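PDB 2ZQE: MutS2 protein from Thermus thermophilus, which is thought to suppress homologous recombination, its small Smr domain acting as a DNA endonuclease. Local coordinates for residues 10-14 with 15-19. Sequence-based numbering, arbitrary orientation.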
loop_
_atom_site.group_PDB
_atom_site.type_symbol
_atom_site.label_atom_id
_atom_site.label_comp_id
_atom_site.label_asym_id
_atom_site.label_seq_id
_atom_site.Cartn_x
_atom_site.Cartn_y
_atom_site.Cartn_z
ATOM N N ARG A 10 -5.155 -5.194 7.133
ATOM C CA ARG A 10 -5.910 -4.862 8.335
ATOM C C ARG A 10 -5.656 -5.928 9.377
ATOM O O ARG A 10 -5.598 -7.111 9.039
ATOM C CB ARG A 10 -7.401 -4.769 8.031
ATOM C CG ARG A 10 -7.708 -3.689 7.016
ATOM C CD ARG A 10 -9.165 -3.739 6.604
ATOM N NE ARG A 10 -9.493 -4.972 5.890
ATOM C CZ ARG A 10 -10.727 -5.308 5.524
ATOM N NH1 ARG A 10 -11.738 -4.492 5.793
ATOM N NH2 ARG A 10 -10.949 -6.451 4.887
ATOM N N GLY A 11 -5.488 -5.494 10.622
ATOM C CA GLY A 11 -5.224 -6.409 11.732
ATOM C C GLY A 11 -3.750 -6.626 12.016
ATOM O O GLY A 11 -3.396 -7.277 12.999
ATOM N N LEU A 12 -2.879 -6.104 11.153
ATOM C CA LEU A 12 -1.436 -6.201 11.395
ATOM C C LEU A 12 -0.925 -5.010 12.222
ATOM O O LEU A 12 -1.450 -3.915 12.126
ATOM C CB LEU A 12 -0.681 -6.253 10.054
ATOM C CG LEU A 12 -0.987 -7.449 9.131
ATOM C CD1 LEU A 12 -0.223 -7.316 7.838
ATOM C CD2 LEU A 12 -0.664 -8.772 9.832
ATOM N N THR A 13 0.122 -5.221 13.018
ATOM C CA THR A 13 0.840 -4.092 13.618
ATOM C C THR A 13 1.504 -3.270 12.517
ATOM O O THR A 13 1.641 -3.752 11.394
ATOM C CB THR A 13 1.926 -4.568 14.571
ATOM O OG1 THR A 13 2.892 -5.371 13.852
ATOM C CG2 THR A 13 1.288 -5.371 15.674
ATOM N N VAL A 14 1.943 -2.059 12.841
ATOM C CA VAL A 14 2.741 -1.271 11.857
ATOM C C VAL A 14 3.921 -2.090 11.301
ATOM O O VAL A 14 4.135 -2.159 10.079
ATOM C CB VAL A 14 3.214 0.070 12.462
ATOM C CG1 VAL A 14 4.296 0.727 11.595
ATOM C CG2 VAL A 14 2.024 1.015 12.648
ATOM N N ALA A 15 4.667 -2.740 12.193
ATOM C CA ALA A 15 5.842 -3.514 11.752
ATOM C C ALA A 15 5.484 -4.669 10.817
ATOM O O ALA A 15 6.140 -4.879 9.785
ATOM C CB ALA A 15 6.621 -4.015 12.964
ATOM N N GLU A 16 4.438 -5.418 11.161
ATOM C CA GLU A 16 3.995 -6.525 10.316
ATOM C C GLU A 16 3.497 -5.985 8.971
ATOM O O GLU A 16 3.805 -6.543 7.905
ATOM C CB GLU A 16 2.843 -7.265 10.981
ATOM C CG GLU A 16 3.211 -8.179 12.144
ATOM C CD GLU A 16 1.950 -8.712 12.824
ATOM O OE1 GLU A 16 1.104 -7.889 13.185
ATOM O OE2 GLU A 16 1.780 -9.952 12.955
ATOM N N ALA A 17 2.735 -4.900 9.036
ATOM C CA ALA A 17 2.180 -4.275 7.827
ATOM C C ALA A 17 3.273 -3.802 6.880
ATOM O O ALA A 17 3.209 -4.046 5.674
ATOM C CB ALA A 17 1.219 -3.120 8.191
ATOM N N LEU A 18 4.292 -3.144 7.422
ATOM C CA LEU A 18 5.405 -2.676 6.584
ATOM C C LEU A 18 6.224 -3.815 5.970
ATOM O O LEU A 18 6.660 -3.718 4.822
ATOM C CB LEU A 18 6.309 -1.719 7.366
ATOM C CG LEU A 18 5.710 -0.321 7.574
ATOM C CD1 LEU A 18 6.740 0.606 8.210
ATOM C CD2 LEU A 18 5.191 0.305 6.308
ATOM N N LEU A 19 6.437 -4.887 6.740
ATOM C CA LEU A 19 7.067 -6.096 6.187
ATOM C C LEU A 19 6.269 -6.659 5.000
ATOM O O LEU A 19 6.844 -7.022 3.943
ATOM C CB LEU A 19 7.254 -7.157 7.289
ATOM C CG LEU A 19 7.935 -8.466 6.869
ATOM C CD1 LEU A 19 9.362 -8.198 6.443
ATOM C CD2 LEU A 19 7.919 -9.419 8.031
#
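The side chains of T13 and E16 each accept from the other's backbone amide where the loop after strand 6-8 turns into helix 14-30, a worked example of how side chains supply acceptors at a helix start. E16 N comes too early in the helix to have a helical carbonyl four residues back, and T13 OG1 accepts from it at 3.1 Å, with an N-H...O angle of 164°. It can do so because chi1, 61°, sets the hydroxyl between the backbone N and the carbonyl carbon, turned to the opening turn. In return E16 reaches back toward the loop along an extended side chain: its CG stands beside its own backbone N, anti to the carbonyl carbon, and OE1 takes T13 N, the amide of the cap residue, at 2.8 Å through its anti lone pair, the bond being nearly straight at 168°. This reciprocal pair is a capping box, with T13 as N-cap, and it fixes the start of the first helix of the Smr domain's alpha/beta fold. OE1 also lies 3.2 Å from T13 OG1. The ordinary helical ladder takes over at once, A17 N donating to T13 O and L18 N to V14 O, both at 2.8 Å. Apolar groups flank these bonds. L12 lays CB against the CB atoms of E16 and A17, while CD1 sits 3.9 Å from A17 CA and CD2 rests beside E16 OE1; an alanine in place of L12 would probably leave a gap beside A17 and expose the flank of the E16 carboxylate. On a different side of the turn, V14 CG1 and L18 CD1 lie side by side at 4.2 Å, and both residues pack on helix 46-57, V14 against L47 and A50, L18 against A54.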